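Long-range contacts in DNA polymerase III subunit beta (Deinococcus radiodurans, PDB 4TRT), which probably tethers DNA polymerases and other proteins to DNA as a ring-shaped sliding clamp, giving replication its processivity: residues G16-V21 and I52-F57; D322-I327 and A342-V347. All blocks are in the same frame, centred on the assembly; numbering follows the deposited sequence.

Contact 1 packs the end of helix 8-21 on an antiparallel sheet in the N-terminal domain of the clamp. Contact 2 packs the end of helix 317-324, and the turn that follows it, on another such sheet in the C-terminal domain. Contact 1 closes along the chain before contact 2 opens. Their centres are 33 Å apart, and their nearest atoms are about 19 Å apart, so they do not touch. They lie on opposite sides of the chain's centre. Each strand belongs to a sheet that also takes strands from the central domain. Neither contact touches the second subunit of the head-to-tail dimer. Both are apolar packing within one subunit of the ring.

Contact 1: residues G16-V21 and I52-F57; sequences GLLERV and IDLSCF
Leu54 of strand 52-59 reaches into the side of helix 8-21, where it meets Leu17, Leu18 and Val21. This is helix-on-sheet packing in the N-terminal domain of the beta sliding clamp fold. The axes of the two segments run nearly antiparallel, at 167°, with a closest approach of 8.8 Å. Ile52, Leu54 and Cys56 alternate along the strand and direct their side chains at the helix. Asp53 and Ser55 point the other way.

Leu54 has the largest share of the contact. Its CG lies anti to the backbone N (chi1 -177°), which extends the branch toward the helix. The CD2 methyl does most of the touching. It sits 3.6 Å from Val21 CG2 and also lies against Leu17 O. Leu18 comes in from its flank of the helix, and its side chain crosses that of Leu54 at a slant. Leu18 CD2 is 4.0 Å from Leu54 CD2 and 3.6 Å from Leu54 O, so it covers both side chain and backbone.

Val21 uses both methyls. Val21 CG2 is shared between Leu54 CD2 and Ile52 CD1. Val21 CG1 meets CG1 and CD1 of Ile52, the two side chains crossing obliquely. With an alanine in place of Val21 both methyls go, which would probably open a gap beside Ile52 CD1 and Leu54 CD2.

Strand 224-229 of the same sheet widens the apolar layer, through Val224 against Leu17 and Leu54. Ser195 and Glu198 of helix 193-202 also touch Ile52. Toward Cys56 the approach is longer: Leu18 CD1 stands 4.3 Å from Cys56 CB.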
loop_
_atom_site.group_PDB
_atom_site.type_symbol
_atom_site.label_atom_id
_atom_site.label_comp_id
_atom_site.label_asym_id
_atom_site.label_seq_id
_atom_site.Cartn_x
_atom_site.Cartn_y
_atom_site.Cartn_z
ATOM N N GLY A 16 10.549 13.854 8.361
ATOM C CA GLY A 16 9.359 13.031 8.161
ATOM C C GLY A 16 8.095 13.706 8.671
ATOM O O GLY A 16 7.037 13.639 8.029
ATOM N N LEU A 17 8.195 14.355 9.826
ATOM C CA LEU A 17 7.058 15.074 10.384
ATOM C C LEU A 17 6.725 16.294 9.524
ATOM O O LEU A 17 5.562 16.541 9.215
ATOM C CB LEU A 17 7.332 15.492 11.838
ATOM C CG LEU A 17 7.457 14.392 12.905
ATOM C CD1 LEU A 17 7.926 15.003 14.225
ATOM C CD2 LEU A 17 6.172 13.593 13.123
ATOM N N LEU A 18 7.748 17.050 9.135
ATOM C CA LEU A 18 7.543 18.280 8.380
ATOM C C LEU A 18 7.056 18.030 6.960
ATOM O O LEU A 18 6.209 18.762 6.464
ATOM C CB LEU A 18 8.809 19.139 8.356
ATOM C CG LEU A 18 8.860 19.968 9.629
ATOM C CD1 LEU A 18 10.275 20.225 10.090
ATOM C CD2 LEU A 18 8.053 21.249 9.464
ATOM N N GLU A 19 7.544 16.972 6.320
ATOM C CA GLU A 19 7.129 16.688 4.954
ATOM C C GLU A 19 5.663 16.258 4.851
ATOM O O GLU A 19 5.047 16.431 3.802
ATOM C CB GLU A 19 8.057 15.672 4.276
ATOM C CG GLU A 19 7.737 14.217 4.519
ATOM C CD GLU A 19 8.629 13.277 3.722
ATOM O OE1 GLU A 19 8.971 12.209 4.253
ATOM O OE2 GLU A 19 8.987 13.583 2.568
ATOM N N ARG A 20 5.095 15.720 5.922
ATOM C CA ARG A 20 3.666 15.402 5.901
ATOM C C ARG A 20 2.769 16.644 6.016
ATOM O O ARG A 20 1.649 16.607 5.542
ATOM C CB ARG A 20 3.280 14.342 6.936
ATOM C CG ARG A 20 3.596 12.919 6.479
ATOM C CD ARG A 20 3.251 11.926 7.567
ATOM N NE ARG A 20 3.818 12.339 8.855
ATOM C CZ ARG A 20 3.645 11.689 10.000
ATOM N NH1 ARG A 20 2.960 10.550 10.036
ATOM N NH2 ARG A 20 4.182 12.178 11.113
ATOM N N VAL A 21 3.276 17.730 6.605
ATOM C CA VAL A 21 2.552 19.015 6.723
ATOM C C VAL A 21 2.783 19.940 5.520
ATOM O O VAL A 21 1.831 20.464 4.922
ATOM C CB VAL A 21 2.980 19.746 8.012
ATOM C CG1 VAL A 21 2.394 21.152 8.079
ATOM C CG2 VAL A 21 2.575 18.931 9.232
ATOM N N ILE A 52 -1.924 24.848 9.642
ATOM C CA ILE A 52 -1.057 24.681 10.806
ATOM C C ILE A 52 0.368 25.115 10.499
ATOM O O ILE A 52 0.777 25.117 9.355
ATOM C CB ILE A 52 -1.095 23.243 11.385
ATOM C CG1 ILE A 52 -0.443 22.223 10.455
ATOM C CG2 ILE A 52 -2.518 22.828 11.729
ATOM C CD1 ILE A 52 0.018 20.972 11.181
ATOM N N ASP A 53 1.108 25.490 11.544
ATOM C CA ASP A 53 2.554 25.672 11.467
ATOM C C ASP A 53 3.174 24.609 12.333
ATOM O O ASP A 53 2.635 24.270 13.381
ATOM C CB ASP A 53 3.019 27.028 12.015
ATOM C CG ASP A 53 2.217 28.193 11.483
ATOM O OD1 ASP A 53 1.862 28.170 10.293
ATOM O OD2 ASP A 53 1.962 29.139 12.264
ATOM N N LEU A 54 4.333 24.122 11.916
ATOM C CA LEU A 54 5.033 23.078 12.642
ATOM C C LEU A 54 6.514 23.393 12.702
ATOM O O LEU A 54 7.103 23.861 11.721
ATOM C CB LEU A 54 4.802 21.740 11.944
ATOM C CG LEU A 54 5.391 20.480 12.560
ATOM C CD1 LEU A 54 4.743 20.186 13.910
ATOM C CD2 LEU A 54 5.218 19.327 11.588
ATOM N N SER A 55 7.105 23.118 13.860
ATOM C CA SER A 55 8.519 23.304 14.100
ATOM C C SER A 55 9.042 22.073 14.815
ATOM O O SER A 55 8.395 21.582 15.739
ATOM C CB SER A 55 8.726 24.523 14.981
ATOM O OG SER A 55 10.080 24.857 15.028
ATOM N N CYS A 56 10.198 21.578 14.392
ATOM C CA CYS A 56 10.835 20.443 15.050
ATOM C C CYS A 56 12.301 20.747 15.284
ATOM O O CYS A 56 13.018 21.156 14.365
ATOM C CB CYS A 56 10.711 19.170 14.218
ATOM S SG CYS A 56 11.201 17.702 15.161
ATOM N N PHE A 57 12.747 20.519 16.513
ATOM C CA PHE A 57 14.148 20.708 16.864
ATOM C C PHE A 57 14.939 19.410 16.670
ATOM O O PHE A 57 14.523 18.348 17.130
ATOM C CB PHE A 57 14.271 21.171 18.309
ATOM C CG PHE A 57 15.693 21.354 18.769
ATOM C CD1 PHE A 57 16.413 22.480 18.397
ATOM C CD2 PHE A 57 16.303 20.417 19.593
ATOM C CE1 PHE A 57 17.722 22.663 18.825
ATOM C CE2 PHE A 57 17.610 20.597 20.027
ATOM C CZ PHE A 57 18.318 21.722 19.639
#

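Contact 2: residues D322-I327 and A342-V347; sequences DALGPI and AIFRAV. Unlike the reference sequence in segment 342-347: Val347 (reference Arg).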
loop_
_atom_site.group_PDB
_atom_site.type_symbol
_atom_site.label_atom_id
_atom_site.label_comp_id
_atom_site.label_asym_id
_atom_site.label_seq_id
_atom_site.Cartn_x
_atom_site.Cartn_y
_atom_site.Cartn_z
ATOM N N ASP A 322 -17.000 2.168 12.835
ATOM C CA ASP A 322 -16.367 3.381 13.391
ATOM C C ASP A 322 -16.487 3.367 14.914
ATOM O O ASP A 322 -15.508 3.586 15.624
ATOM C CB ASP A 322 -17.058 4.667 12.915
ATOM C CG ASP A 322 -16.778 5.024 11.469
ATOM O OD1 ASP A 322 -15.811 4.538 10.867
ATOM O OD2 ASP A 322 -17.546 5.861 10.940
ATOM N N ALA A 323 -17.706 3.139 15.407
ATOM C CA ALA A 323 -18.000 3.217 16.835
ATOM C C ALA A 323 -17.290 2.112 17.629
ATOM O O ALA A 323 -16.833 2.352 18.745
ATOM C CB ALA A 323 -19.507 3.170 17.075
ATOM N N LEU A 324 -17.211 0.912 17.059
ATOM C CA LEU A 324 -16.552 -0.218 17.714
ATOM C C LEU A 324 -15.036 -0.168 17.705
ATOM O O LEU A 324 -14.384 -0.858 18.512
ATOM C CB LEU A 324 -16.991 -1.541 17.084
ATOM C CG LEU A 324 -18.452 -1.895 17.297
ATOM C CD1 LEU A 324 -18.758 -3.159 16.510
ATOM C CD2 LEU A 324 -18.745 -2.078 18.787
ATOM N N GLY A 325 -14.470 0.607 16.780
ATOM C CA GLY A 325 -13.031 0.635 16.548
ATOM C C GLY A 325 -12.184 0.679 17.802
ATOM O O GLY A 325 -11.317 -0.169 17.984
ATOM N N PRO A 326 -12.422 1.667 18.672
ATOM C CA PRO A 326 -11.653 1.800 19.923
ATOM C C PRO A 326 -11.974 0.779 21.029
ATOM O O PRO A 326 -11.348 0.815 22.065
ATOM C CB PRO A 326 -12.029 3.203 20.408
ATOM C CG PRO A 326 -12.526 3.919 19.197
ATOM C CD PRO A 326 -13.249 2.863 18.422
ATOM N N ILE A 327 -12.940 -0.105 20.820
ATOM C CA ILE A 327 -13.321 -1.091 21.826
ATOM C C ILE A 327 -12.562 -2.403 21.617
ATOM O O ILE A 327 -12.657 -3.019 20.563
ATOM C CB ILE A 327 -14.837 -1.371 21.817
ATOM C CG1 ILE A 327 -15.614 -0.087 22.120
ATOM C CG2 ILE A 327 -15.179 -2.459 22.837
ATOM C CD1 ILE A 327 -17.126 -0.157 21.940
ATOM N N ALA A 342 -28.429 4.129 20.772
ATOM C CA ALA A 342 -27.725 3.086 21.506
ATOM C C ALA A 342 -26.362 3.585 21.956
ATOM O O ALA A 342 -25.809 4.502 21.356
ATOM C CB ALA A 342 -27.558 1.859 20.624
ATOM N N ILE A 343 -25.810 2.954 22.993
ATOM C CA ILE A 343 -24.446 3.240 23.449
ATOM C C ILE A 343 -23.608 1.977 23.244
ATOM O O ILE A 343 -24.038 0.883 23.618
ATOM C CB ILE A 343 -24.414 3.663 24.932
ATOM C CG1 ILE A 343 -25.182 4.973 25.151
ATOM C CG2 ILE A 343 -22.985 3.822 25.425
ATOM C CD1 ILE A 343 -25.428 5.273 26.623
ATOM N N PHE A 344 -22.440 2.132 22.606
ATOM C CA PHE A 344 -21.444 1.076 22.506
ATOM C C PHE A 344 -20.226 1.502 23.327
ATOM O O PHE A 344 -19.755 2.634 23.222
ATOM C CB PHE A 344 -20.996 0.817 21.061
ATOM C CG PHE A 344 -22.093 0.411 20.106
ATOM C CD1 PHE A 344 -23.365 0.062 20.538
ATOM C CD2 PHE A 344 -21.801 0.305 18.748
ATOM C CE1 PHE A 344 -24.335 -0.312 19.638
ATOM C CE2 PHE A 344 -22.755 -0.098 17.838
ATOM C CZ PHE A 344 -24.036 -0.388 18.282
ATOM N N ARG A 345 -19.739 0.605 24.177
ATOM C CA ARG A 345 -18.567 0.883 25.002
ATOM C C ARG A 345 -17.862 -0.422 25.394
ATOM O O ARG A 345 -18.371 -1.508 25.105
ATOM C CB ARG A 345 -18.980 1.685 26.235
ATOM C CG ARG A 345 -19.990 0.997 27.125
ATOM C CD ARG A 345 -20.415 1.849 28.308
ATOM N NE ARG A 345 -20.937 0.966 29.335
ATOM C CZ ARG A 345 -21.330 1.336 30.541
ATOM N NH1 ARG A 345 -21.300 2.611 30.915
ATOM N NH2 ARG A 345 -21.756 0.405 31.390
ATOM N N ALA A 346 -16.686 -0.314 26.018
ATOM C CA ALA A 346 -16.040 -1.480 26.658
ATOM C C ALA A 346 -16.760 -1.803 27.966
ATOM O O ALA A 346 -17.464 -0.957 28.511
ATOM C CB ALA A 346 -14.554 -1.231 26.901
ATOM N N VAL A 347 -16.594 -3.022 28.474
ATOM C CA VAL A 347 -17.221 -3.439 29.737
ATOM C C VAL A 347 -17.038 -2.370 30.847
ATOM O O VAL A 347 -15.930 -1.920 31.107
ATOM C CB VAL A 347 -16.670 -4.815 30.200
ATOM C CG1 VAL A 347 -17.118 -5.145 31.629
ATOM C CG2 VAL A 347 -17.114 -5.902 29.237
#
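Ile327 and Ala346 bring the two backbones closest, with CA atoms 5.6 Å apart, while Leu324 and Phe344 hold theirs 7.0 Å apart. The chain leaves helix 317-324 through a type I beta turn from Leu324 to Ile327. The bond from Ile327 N to Leu324 O, 2.8 Å long, closes this turn. It delivers Ile327 to the strand.

Ile327 has the largest share of the contact. Its CG1 is anti to the carbonyl carbon (chi1 -61°) and its chain is extended at chi2, which carries CD1 onto the strand backbone. CD1 lies 3.5 Å from Arg345 N and reaches the CB of Phe344 as well. The CG2 methyl takes the other branch and rests 4.0 Å from Ala346 CA. The isoleucine therefore spans three residues of the strand. Arg345 joins in through its backbone; its side chain starts away from the helix and its NH2 pairs with Glu332 in a salt bridge.

The Phe344 ring packs beside the helix end. One ring atom, CD2, receives both neighbours at an oblique angle. Ala323 CB is 4.0 Å from Phe344 CD2, and Leu324 CD2 is 3.9 Å from the same atom. Leu324 starts to one side of the strand, but its branch turns inward to the ring.

Neighbouring elements extend the apolar packing. Leu333 of strand 330-335 touches Phe344, and Leu257 of helix 254-265 touches Leu324. Lys258 NZ hydrogen-bonds to the carbonyl oxygens of Gly325 and Ile327 in the turn.

This is helix-on-sheet packing in the C-terminal domain of the beta sliding clamp, a fold in which helices line the inner, DNA-facing side of the ring and sheets form its outside.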